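Local coordinates for NADB-Rossmann Superfamily protein (Streptococcus agalactiae, PDB 3LEC) that probably methylates N1 of adenine 22 in tRNA and carries a zinc ion on a Rossmann-like methyltransferase fold, at residues L6-K10 / R11-V15; N126-E129 / D130-R133; M166-T169 / A170-R174; N183-V186 / F187-W191; R213-L216 / E217-Q221. One frame throughout, in Å; residues are numbered along the deposited sequence.

Contact 1 (L6-K10 / R11-V15); sequences LQLSK and RLQKV. With SO4 (sulfate ion), chain E.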
# COMPACT_ATOMS: atom_id res chain seq x y z
N LEU A 6 -17.97 -0.46 -12.42
CA LEU A 6 -17.02 -1.53 -12.30
C LEU A 6 -16.98 -2.07 -10.89
O LEU A 6 -17.26 -1.34 -9.91
CB LEU A 6 -15.64 -1.15 -12.84
CG LEU A 6 -14.73 -0.05 -12.33
CD1 LEU A 6 -14.09 -0.42 -10.98
CD2 LEU A 6 -13.63 0.10 -13.37
N GLN A 7 -16.66 -3.35 -10.80
CA GLN A 7 -16.50 -4.05 -9.55
C GLN A 7 -15.01 -4.27 -9.37
O GLN A 7 -14.36 -4.92 -10.21
CB GLN A 7 -17.23 -5.42 -9.56
CG GLN A 7 -18.77 -5.32 -9.62
CD GLN A 7 -19.51 -6.68 -9.52
OE1 GLN A 7 -18.93 -7.75 -9.71
NE2 GLN A 7 -20.80 -6.62 -9.23
N LEU A 8 -14.47 -3.71 -8.29
CA LEU A 8 -13.05 -3.83 -7.97
C LEU A 8 -12.71 -5.21 -7.42
O LEU A 8 -13.55 -5.87 -6.80
CB LEU A 8 -12.63 -2.78 -6.94
CG LEU A 8 -12.62 -1.31 -7.40
CD1 LEU A 8 -12.30 -0.46 -6.20
CD2 LEU A 8 -11.57 -1.08 -8.49
N SER A 9 -11.46 -5.62 -7.62
CA SER A 9 -10.91 -6.79 -6.93
C SER A 9 -11.02 -6.56 -5.40
O SER A 9 -11.15 -5.41 -4.98
CB SER A 9 -9.45 -6.99 -7.36
OG SER A 9 -8.63 -5.87 -7.01
N LYS A 10 -10.99 -7.62 -4.58
CA LYS A 10 -11.01 -7.40 -3.11
C LYS A 10 -9.90 -6.47 -2.66
O LYS A 10 -10.10 -5.58 -1.81
CB LYS A 10 -10.93 -8.73 -2.35
CG LYS A 10 -12.20 -9.55 -2.47
CD LYS A 10 -12.08 -10.94 -1.82
CE LYS A 10 -11.97 -10.86 -0.32
NZ LYS A 10 -12.11 -12.21 0.32
N ARG A 11 -8.70 -6.68 -3.22
CA ARG A 11 -7.54 -5.94 -2.84
C ARG A 11 -7.78 -4.44 -3.04
O ARG A 11 -7.58 -3.63 -2.13
CB ARG A 11 -6.33 -6.43 -3.63
CG ARG A 11 -5.01 -5.70 -3.40
CD ARG A 11 -3.95 -6.23 -4.36
NE ARG A 11 -4.29 -5.93 -5.75
CZ ARG A 11 -3.83 -4.89 -6.46
NH1 ARG A 11 -2.97 -4.03 -5.94
NH2 ARG A 11 -4.22 -4.72 -7.71
N LEU A 12 -8.22 -4.07 -4.24
CA LEU A 12 -8.45 -2.67 -4.54
C LEU A 12 -9.71 -2.11 -3.85
O LEU A 12 -9.74 -0.94 -3.48
CB LEU A 12 -8.54 -2.45 -6.05
CG LEU A 12 -7.25 -2.64 -6.86
CD1 LEU A 12 -7.54 -2.22 -8.29
CD2 LEU A 12 -6.10 -1.82 -6.33
N GLN A 13 -10.72 -2.95 -3.67
CA GLN A 13 -11.94 -2.55 -2.95
C GLN A 13 -11.61 -2.17 -1.53
O GLN A 13 -12.13 -1.17 -1.02
CB GLN A 13 -13.01 -3.66 -2.96
CG GLN A 13 -14.38 -3.26 -2.28
CD GLN A 13 -15.02 -2.05 -2.94
OE1 GLN A 13 -15.30 -1.03 -2.27
NE2 GLN A 13 -15.29 -2.15 -4.25
N LYS A 14 -10.79 -2.98 -0.87
CA LYS A 14 -10.39 -2.70 0.51
C LYS A 14 -9.52 -1.44 0.64
O LYS A 14 -9.59 -0.74 1.64
CB LYS A 14 -9.83 -3.96 1.16
CG LYS A 14 -10.98 -4.95 1.40
CD LYS A 14 -10.56 -6.33 1.87
CE LYS A 14 -11.75 -7.30 1.82
NZ LYS A 14 -12.70 -7.05 2.94
N VAL A 15 -8.76 -1.11 -0.40
CA VAL A 15 -8.12 0.20 -0.48
C VAL A 15 -9.19 1.32 -0.64
O VAL A 15 -9.16 2.30 0.09
CB VAL A 15 -7.09 0.28 -1.63
CG1 VAL A 15 -6.55 1.70 -1.80
CG2 VAL A 15 -5.94 -0.65 -1.36
S SO4 E . -12.75 -14.64 -2.43
O1 SO4 E . -12.25 -15.83 -1.75
O2 SO4 E . -13.50 -15.00 -3.63
O3 SO4 E . -13.62 -13.92 -1.51
O4 SO4 E . -11.64 -13.79 -2.84
O HOH W 1 -15.87 -4.94 -5.25
O HOH W 2 -6.78 -6.18 -8.67

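Contact 2 (N126-E129 / D130-R133); sequences NNRE and DDLR. With SO4 (sulfate ion), chain C.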
# COMPACT_ATOMS: atom_id res chain seq x y z
N ASN A 126 3.19 -5.09 -1.59
CA ASN A 126 3.11 -6.52 -1.87
C ASN A 126 4.01 -7.37 -0.99
O ASN A 126 3.81 -8.59 -0.90
CB ASN A 126 3.47 -6.82 -3.33
CG ASN A 126 2.37 -6.42 -4.29
OD1 ASN A 126 1.19 -6.27 -3.90
ND2 ASN A 126 2.74 -6.24 -5.55
N ASN A 127 5.01 -6.73 -0.38
CA ASN A 127 6.03 -7.40 0.42
C ASN A 127 6.86 -6.35 1.13
O ASN A 127 6.59 -5.16 0.98
CB ASN A 127 6.94 -8.24 -0.51
CG ASN A 127 7.52 -7.41 -1.63
OD1 ASN A 127 8.13 -6.37 -1.40
ND2 ASN A 127 7.32 -7.86 -2.85
N ARG A 128 7.84 -6.79 1.93
CA ARG A 128 8.74 -5.87 2.66
C ARG A 128 7.96 -4.77 3.37
O ARG A 128 8.38 -3.61 3.38
CB ARG A 128 9.80 -5.25 1.73
CG ARG A 128 10.66 -6.29 1.00
CD ARG A 128 11.91 -5.69 0.37
NE ARG A 128 12.98 -6.69 0.26
CZ ARG A 128 13.24 -7.40 -0.83
NH1 ARG A 128 12.55 -7.22 -1.95
NH2 ARG A 128 14.23 -8.29 -0.81
N GLU A 129 6.84 -5.16 3.97
CA GLU A 129 5.96 -4.24 4.66
C GLU A 129 6.71 -3.58 5.81
O GLU A 129 6.46 -2.43 6.13
CB GLU A 129 4.74 -4.99 5.20
CG GLU A 129 3.86 -5.67 4.13
CD GLU A 129 4.26 -7.12 3.80
OE1 GLU A 129 3.40 -7.84 3.26
OE2 GLU A 129 5.41 -7.53 4.03
N ASP A 130 7.61 -4.33 6.43
CA ASP A 130 8.37 -3.82 7.56
C ASP A 130 9.28 -2.65 7.16
O ASP A 130 9.42 -1.69 7.92
CB ASP A 130 9.18 -4.94 8.23
CG ASP A 130 10.23 -5.58 7.30
OD1 ASP A 130 11.27 -6.02 7.84
OD2 ASP A 130 10.01 -5.66 6.05
N ASP A 131 9.87 -2.72 5.97
CA ASP A 131 10.68 -1.62 5.45
C ASP A 131 9.87 -0.35 5.22
O ASP A 131 10.35 0.76 5.44
CB ASP A 131 11.39 -2.03 4.17
CG ASP A 131 12.51 -3.03 4.40
OD1 ASP A 131 13.07 -3.06 5.52
OD2 ASP A 131 12.84 -3.78 3.46
N LEU A 132 8.64 -0.51 4.77
CA LEU A 132 7.73 0.62 4.58
C LEU A 132 7.34 1.20 5.95
O LEU A 132 7.37 2.40 6.15
CB LEU A 132 6.50 0.22 3.77
CG LEU A 132 5.40 1.27 3.56
CD1 LEU A 132 5.93 2.54 2.88
CD2 LEU A 132 4.23 0.69 2.78
N ARG A 133 6.97 0.34 6.90
CA ARG A 133 6.70 0.80 8.25
C ARG A 133 7.90 1.57 8.84
O ARG A 133 7.71 2.59 9.51
CB ARG A 133 6.28 -0.35 9.18
CG ARG A 133 4.89 -0.88 8.85
CD ARG A 133 4.27 -1.72 9.99
NE ARG A 133 3.09 -2.40 9.47
CZ ARG A 133 3.11 -3.59 8.86
NH1 ARG A 133 4.24 -4.27 8.72
NH2 ARG A 133 1.98 -4.09 8.39
S SO4 C . 7.90 -5.75 -6.39
O1 SO4 C . 8.71 -6.14 -5.24
O2 SO4 C . 8.45 -6.39 -7.59
O3 SO4 C . 6.52 -6.21 -6.19
O4 SO4 C . 7.96 -4.28 -6.52

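Contact 3 (M166-T169 / A170-R174); sequences MNLT and AKELR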
# COMPACT_ATOMS: atom_id res chain seq x y z
N MSE A 166 5.15 8.67 15.28
CA MSE A 166 4.82 7.31 15.68
C MSE A 166 6.10 6.62 16.07
O MSE A 166 7.10 6.76 15.38
CB MSE A 166 4.17 6.58 14.50
CG MSE A 166 4.08 5.07 14.67
SE MSE A 166 3.20 4.21 13.13
CE MSE A 166 4.62 4.33 11.81
N ASN A 167 6.09 5.89 17.17
CA ASN A 167 7.21 5.03 17.51
C ASN A 167 6.69 3.61 17.42
O ASN A 167 5.61 3.31 17.94
CB ASN A 167 7.71 5.28 18.93
CG ASN A 167 8.29 6.66 19.13
OD1 ASN A 167 8.71 7.32 18.19
ND2 ASN A 167 8.32 7.10 20.38
N LEU A 168 7.43 2.76 16.72
CA LEU A 168 7.05 1.34 16.63
C LEU A 168 8.15 0.42 17.13
O LEU A 168 9.33 0.68 16.88
CB LEU A 168 6.66 0.96 15.19
CG LEU A 168 5.40 1.51 14.53
CD1 LEU A 168 5.22 0.83 13.16
CD2 LEU A 168 4.15 1.31 15.39
N THR A 169 7.75 -0.65 17.83
CA THR A 169 8.67 -1.72 18.25
C THR A 169 9.06 -2.57 17.04
O THR A 169 8.36 -2.55 16.01
CB THR A 169 8.01 -2.65 19.32
OG1 THR A 169 6.86 -3.27 18.77
CG2 THR A 169 7.60 -1.87 20.57
N ALA A 170 10.15 -3.32 17.16
CA ALA A 170 10.54 -4.25 16.11
C ALA A 170 9.37 -5.14 15.74
O ALA A 170 9.14 -5.35 14.56
CB ALA A 170 11.77 -5.08 16.49
N LYS A 171 8.62 -5.63 16.74
CA LYS A 171 7.45 -6.49 16.47
C LYS A 171 6.39 -5.76 15.66
O LYS A 171 5.85 -6.30 14.70
CB LYS A 171 6.83 -7.02 17.76
CG LYS A 171 7.54 -8.21 18.34
CD LYS A 171 6.56 -9.13 19.04
CE LYS A 171 7.30 -10.20 19.82
NZ LYS A 171 6.57 -10.52 21.10
N GLU A 172 6.08 -4.53 16.07
CA GLU A 172 5.07 -3.72 15.40
C GLU A 172 5.50 -3.39 13.98
O GLU A 172 4.68 -3.37 13.07
CB GLU A 172 4.77 -2.43 16.18
CG GLU A 172 3.82 -2.60 17.38
CD GLU A 172 3.83 -1.37 18.30
OE1 GLU A 172 4.88 -0.70 18.43
OE2 GLU A 172 2.77 -1.08 18.90
N LEU A 173 6.79 -3.16 13.79
CA LEU A 173 7.31 -2.88 12.46
C LEU A 173 7.06 -4.10 11.56
O LEU A 173 6.61 -3.95 10.43
CB LEU A 173 8.80 -2.52 12.50
CG LEU A 173 9.19 -1.13 13.03
CD1 LEU A 173 10.68 -1.02 13.35
CD2 LEU A 173 8.77 -0.03 12.05
N ARG A 174 7.33 -5.30 12.09
CA ARG A 174 7.30 -6.51 11.28
C ARG A 174 5.88 -7.03 11.07
O ARG A 174 5.53 -7.46 9.98
CB ARG A 174 8.21 -7.61 11.87
CG ARG A 174 8.04 -9.00 11.20
CD ARG A 174 8.56 -9.05 9.74
NE ARG A 174 7.66 -8.47 8.74
CZ ARG A 174 7.91 -8.43 7.43
NH1 ARG A 174 7.03 -7.90 6.59
NH2 ARG A 174 9.05 -8.93 6.94

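Contact 4 (N183-V186 / F187-W191); sequences NTTV and FKEKW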
# COMPACT_ATOMS: atom_id res chain seq x y z
N ASN A 183 -5.56 -9.34 15.26
CA ASN A 183 -5.21 -10.77 15.39
C ASN A 183 -6.23 -11.67 14.71
O ASN A 183 -6.79 -12.58 15.32
CB ASN A 183 -5.00 -11.15 16.88
CG ASN A 183 -4.44 -12.56 17.07
OD1 ASN A 183 -3.51 -12.99 16.39
ND2 ASN A 183 -5.00 -13.28 18.03
N THR A 184 -6.49 -11.42 13.42
CA THR A 184 -7.53 -12.14 12.69
C THR A 184 -7.02 -13.50 12.25
O THR A 184 -5.82 -13.74 12.25
CB THR A 184 -7.93 -11.37 11.42
OG1 THR A 184 -6.79 -11.28 10.54
CG2 THR A 184 -8.43 -9.97 11.76
N THR A 185 -7.94 -14.38 11.85
CA THR A 185 -7.57 -15.66 11.24
C THR A 185 -6.60 -15.51 10.06
O THR A 185 -5.64 -16.27 9.97
CB THR A 185 -8.79 -16.46 10.77
OG1 THR A 185 -9.77 -16.49 11.81
CG2 THR A 185 -8.39 -17.87 10.44
N VAL A 186 -6.84 -14.55 9.16
CA VAL A 186 -5.99 -14.36 7.97
C VAL A 186 -4.56 -14.03 8.41
O VAL A 186 -3.59 -14.53 7.86
CB VAL A 186 -6.52 -13.21 7.06
CG1 VAL A 186 -5.55 -12.93 5.89
CG2 VAL A 186 -7.92 -13.55 6.52
N PHE A 187 -4.46 -13.16 9.40
CA PHE A 187 -3.17 -12.76 9.98
C PHE A 187 -2.40 -13.97 10.53
O PHE A 187 -1.23 -14.17 10.23
CB PHE A 187 -3.45 -11.76 11.09
CG PHE A 187 -2.23 -11.35 11.89
CD1 PHE A 187 -1.40 -10.32 11.46
CD2 PHE A 187 -1.94 -11.98 13.10
CE1 PHE A 187 -0.30 -9.91 12.22
CE2 PHE A 187 -0.83 -11.59 13.85
CZ PHE A 187 -0.01 -10.56 13.40
N LYS A 188 -3.08 -14.77 11.33
CA LYS A 188 -2.50 -15.99 11.88
C LYS A 188 -2.06 -16.93 10.76
O LYS A 188 -0.94 -17.45 10.79
CB LYS A 188 -3.54 -16.70 12.75
CG LYS A 188 -3.66 -16.16 14.14
CD LYS A 188 -4.55 -17.09 14.96
CE LYS A 188 -5.99 -16.60 15.03
NZ LYS A 188 -6.12 -15.46 15.98
N GLU A 189 -2.90 -17.09 9.74
CA GLU A 189 -2.55 -17.98 8.62
C GLU A 189 -1.33 -17.46 7.87
O GLU A 189 -0.45 -18.24 7.47
CB GLU A 189 -3.76 -18.20 7.68
CG GLU A 189 -4.88 -19.01 8.35
CD GLU A 189 -6.20 -19.09 7.60
OE1 GLU A 189 -6.37 -18.47 6.52
OE2 GLU A 189 -7.10 -19.77 8.13
N LYS A 190 -1.24 -16.14 7.68
CA LYS A 190 -0.08 -15.57 6.98
C LYS A 190 1.20 -15.89 7.72
O LYS A 190 2.17 -16.37 7.13
CB LYS A 190 -0.17 -14.05 6.77
CG LYS A 190 1.18 -13.45 6.36
CD LYS A 190 1.15 -11.95 6.12
CE LYS A 190 2.53 -11.46 5.71
NZ LYS A 190 2.44 -10.13 5.07
N TRP A 191 1.21 -15.64 9.03
CA TRP A 191 2.41 -15.88 9.80
C TRP A 191 2.69 -17.37 10.07
O TRP A 191 3.86 -17.77 10.12
CB TRP A 191 2.43 -15.00 11.06
CG TRP A 191 2.58 -13.58 10.63
CD1 TRP A 191 1.62 -12.62 10.60
CD2 TRP A 191 3.75 -13.00 10.01
NE1 TRP A 191 2.13 -11.46 10.06
CE2 TRP A 191 3.43 -11.66 9.69
CE3 TRP A 191 5.04 -13.48 9.72
CZ2 TRP A 191 4.35 -10.79 9.11
CZ3 TRP A 191 5.95 -12.62 9.14
CH2 TRP A 191 5.60 -11.29 8.82

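Contact 5 (R213-L216 / E217-Q221); sequences RAIL and EDKIQ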
# COMPACT_ATOMS: atom_id res chain seq x y z
N ARG A 213 21.81 -18.30 9.36
CA ARG A 213 20.98 -19.07 10.27
C ARG A 213 20.46 -18.17 11.40
O ARG A 213 19.29 -18.28 11.79
CB ARG A 213 21.77 -20.24 10.85
CG ARG A 213 22.11 -21.33 9.86
CD ARG A 213 22.93 -22.45 10.52
NE ARG A 213 22.09 -23.37 11.28
CZ ARG A 213 21.31 -24.29 10.74
NH1 ARG A 213 20.56 -25.07 11.50
NH2 ARG A 213 21.25 -24.43 9.42
N ALA A 214 21.32 -17.32 11.95
CA ALA A 214 20.89 -16.43 13.04
C ALA A 214 19.73 -15.53 12.60
O ALA A 214 18.76 -15.35 13.36
CB ALA A 214 22.04 -15.59 13.56
N ILE A 215 19.83 -14.99 11.39
CA ILE A 215 18.80 -14.11 10.82
C ILE A 215 17.49 -14.87 10.80
O ILE A 215 16.46 -14.34 11.18
CB ILE A 215 19.17 -13.60 9.37
CG1 ILE A 215 20.08 -12.37 9.37
CG2 ILE A 215 17.95 -13.16 8.60
CD1 ILE A 215 21.05 -12.21 10.51
N LEU A 216 17.56 -16.14 10.39
CA LEU A 216 16.37 -16.99 10.32
C LEU A 216 15.84 -17.32 11.70
O LEU A 216 14.64 -17.25 11.93
CB LEU A 216 16.66 -18.28 9.54
CG LEU A 216 16.92 -18.05 8.06
CD1 LEU A 216 17.39 -19.34 7.41
CD2 LEU A 216 15.68 -17.49 7.34
N GLU A 217 16.74 -17.69 12.62
CA GLU A 217 16.34 -17.93 13.99
C GLU A 217 15.65 -16.71 14.61
O GLU A 217 14.69 -16.86 15.35
CB GLU A 217 17.56 -18.33 14.83
CG GLU A 217 18.21 -19.62 14.40
CD GLU A 217 17.56 -20.85 14.99
OE1 GLU A 217 18.22 -21.92 14.93
OE2 GLU A 217 16.42 -20.75 15.50
N ASP A 218 16.15 -15.51 14.31
CA ASP A 218 15.53 -14.29 14.85
C ASP A 218 14.09 -14.14 14.36
O ASP A 218 13.19 -13.83 15.16
CB ASP A 218 16.35 -13.02 14.58
CG ASP A 218 16.04 -11.91 15.60
OD1 ASP A 218 15.48 -10.86 15.20
OD2 ASP A 218 16.30 -12.12 16.81
N LYS A 219 13.86 -14.40 13.07
CA LYS A 219 12.51 -14.28 12.49
C LYS A 219 11.58 -15.35 13.06
O LYS A 219 10.44 -15.07 13.41
CB LYS A 219 12.58 -14.38 10.96
CG LYS A 219 13.39 -13.23 10.29
CD LYS A 219 13.50 -13.37 8.76
CE LYS A 219 14.25 -12.19 8.15
NZ LYS A 219 14.79 -12.52 6.80
N ILE A 220 12.10 -16.57 13.17
CA ILE A 220 11.31 -17.69 13.68
C ILE A 220 10.82 -17.42 15.09
O ILE A 220 9.63 -17.62 15.39
CB ILE A 220 12.09 -19.04 13.58
CG1 ILE A 220 12.07 -19.52 12.11
CG2 ILE A 220 11.42 -20.11 14.44
CD1 ILE A 220 13.29 -20.39 11.69
N GLN A 221 11.72 -16.94 15.95
CA GLN A 221 11.31 -16.67 17.35
C GLN A 221 10.25 -15.58 17.43
O GLN A 221 9.27 -15.74 18.15
CB GLN A 221 12.51 -16.36 18.27
CG GLN A 221 12.13 -16.13 19.78
CD GLN A 221 11.39 -17.28 20.44
OE1 GLN A 221 11.53 -18.44 20.06
NE2 GLN A 221 10.61 -16.97 21.48

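Contact 1 (L6-K10 / R11-V15)
Ser9 caps the first helix of the chain, 10-16, turning its hydroxyl back over the opening turn, while Leu8 just before it folds against Leu12 and Gln13. This is an N-cap in the segment that precedes the first strand of the Rossmann-like domain. The capping bond from Leu12 N to Ser9 OG is weak at 3.3 Å, though nearly straight. With chi1 at 61°, OG sits between the backbone N and the carbonyl carbon of Ser9, which brings it over the helix end; it also lies 3.5 Å from Leu12 CG. The backbone bonds are firmer: Gln13 N donates to Ser9 O at 2.8 Å, and Lys14 N to Lys10 O.

The close-packed side is largely apolar. Leu8 and Leu12 cross at about a right angle, Leu8 CD2 lying 4.1 Å from Leu12 CB, and Phe38 of helix 34-41 also touches Leu8. Leu12 CD2 rests over one face of the Arg11 guanidinium, toward its rim; the polar end of Arg11 is held mainly by Gln124, through NH1.

The solvent side is looser. Lys10 reaches outward to a sulfate, probably from the crystallisation liquor, with Lys10 NZ 2.9 Å from sulfate O3, and Lys14 CE lies 4.2 Å from Lys10 CE. Two waters sit elsewhere. At the cap, one links Ser9 OG with Arg11 NH2. At Gln13, the other accepts from Gln13 NE2 and donates to Leu8 O, the latter at 2.9 Å, so the amide of Gln13 is tied through solvent to the backbone ahead of the cap.

Contact 2 (N126-E129 / D130-R133)
Arg133 N donates to Glu129 O over 2.9 Å at an almost straight 172°, within the first turns of helix 129-138. Arg128 is at the N-cap position, and its carbonyl oxygen takes a weak bond from Leu132 N at 3.4 Å and another weak, bent one from Asp131 N. The two acidic side chains that follow lie near the helix start, where the dipole would probably favour their negative charge.

Beyond the backbone, Arg128 and Asp131 run side by side and point the same way, guanidinium and carboxylate nearly coplanar at 2° apart. They do not reach a salt bridge: Asp131 OD2 lies at the guanidinium edge, 4.3 Å from Arg128 NE, and its closer neighbour is Arg128 CD at 3.7 Å. Asp130, whose chi1 of 62° folds the carboxylate back over its own main chain, brings OD2 to 3.5 Å from Arg128 C. The extended Arg133 passes its guanidinium obliquely by Glu129, Arg133 NH1 lying 3.6 Å from Glu129 CB. Ahead of the turn, Asn127 ND2 donates to a sulfate, probably from the crystallisation liquor, which is also held by Gly100 N.

The charged ends are engaged further out. Arg133 forms salt bridges to Glu157 and Glu146, and Glu129 to Arg174 and Lys190. The turn follows strand 120-125 and opens helix 129-138, with Leu132 touching Ile104 and Ala105 of helix 101-110 and Leu159 of strand 155-163.

Contact 3 (M166-T169 / A170-R174)
Thr169 and Glu172 form a capping box at the start of helix 170-175, a surface contact where the loop after strand 155-163 turns into the helix. Each residue binds the other's backbone: Glu172 N donates to Thr169 OG1 at 3.1 Å, and Thr169 N returns a nearly straight bond of 2.9 Å to Glu172 OE1, on that oxygen's anti lone pair. OE1 is gripped a second time by Thr169 OG1, at 3.3 Å, from above the carboxylate plane. The threonine hydroxyl can serve both bonds because its chi1 of 61° turns it to face the helix end. Leu173 N adds a bond to Thr169 O.

Beside the box, Leu168 forks over the turn. Its CD1 meets Leu173 CD2 at 3.8 Å, whereas Leu168 CD2 lies 3.7 Å from Glu172 OE1, so a leucine methyl lies against the carboxylate.

Close before the box in the chain, His165 binds the zinc ion together with Asp140. Pro177 of helix 177-182 touches both Leu168 and Glu172, Leu173 leans on Lys134 of helix 129-138, and Met166 (selenomethionine) packs on strand 141-150.

Contact 4 (N183-V186 / F187-W191)
Phe187 N donates to Thr184 OG1 at 3.2 Å, the capping bond that opens helix 185-204 from the N-cap threonine. The backbone bonds follow: Lys188 N to Thr184 O at 3.1 Å, Glu189 N to Thr185 O and Lys190 N to Val186 O.

Among side-chain hydrogen bonds, Lys188 bends at its two last torsions and curls back, so that NZ donates to Asn183 O at 3.0 Å, from above the carbonyl plane. Asn183 has just left the preceding helix with positive phi, and the lysine thus spans the junction. Lys190 turns away to a salt bridge with Glu157 of strand 155-163.

Van der Waals contacts fill the rest. Thr185 and Glu189 lie side by side, Thr185 CG2 3.3 Å from Glu189 OE2. Phe187 carries Trp191 CD1 over one face, 3.7 Å above the ring and toward its rim, and Phe175 touches both aromatic residues.

The cap satisfies an N-H that the helix itself cannot, and the ammonium of Lys188 bonds the carbonyl of Asn183, the residue through which helix 177-182 passes into helix 185-204.

Contact 5 (R213-L216 / E217-Q221)
Four consecutive i to i+4 backbone bonds join residues 213-216 to 217-220, the regular ladder of an alpha-helix within the long C-terminal helix 210-227. The shortest runs from Glu217 N to Arg213 O at 2.7 Å, with an N-H...O angle of 169°; Asp218 N to Ala214 O and Ile220 N to Leu216 O are close behind, while Lys219 N to Ile215 O stretches to 3.2 Å.

Side chains then lie along the ladder. Ile215 and Lys219 run side by side and point the same way. CG2 of Ile215 faces the end of the extended lysine and comes 3.7 Å from Lys219 NZ, an apolar methyl alongside an ammonium rather than a polar bond. Glu217 CG lies 3.1 Å from Arg213 O, and a bend at chi2 (-84°) directs the carboxylate beyond it. That carboxylate stays apart from the guanidinium, with Glu217 OE1 5.2 Å from Arg213 NH1, so attraction between them would be long-range at most.

The side facing helix 185-204 is led by Leu216 and Ile220, which both pack on Leu198; Arg213 and Glu217 touch Leu202, and together they join the two last helices of the chain. Gln221 NE2 is hydrogen-bonded further along the helix to Glu225. Within the turn itself, the CD1 methyl of Ile220 sits 3.4 Å from Leu216 O.

Overall arrangement
From the N terminus the contacts follow in series; none nests within or crosses another. Contact 1 leads the chain into helix 10-16, about 21 Å centre to centre from contact 2. Contact 2 closes the turn from strand 120-125 into helix 129-138, contact 3 the loop from strand 155-163 into helix 170-175, and contact 4 the junction of helices 177-182 and 185-204. Contacts 2 and 3 touch through Arg133 with Leu173 and Glu129 with Arg174. Glu129 also reaches Lys190 of contact 4, whose Trp191 packs on Arg174, so these three form a joined group. Contact 5 closes no loop; it lies within helix 210-227, which pairs with helix 185-204.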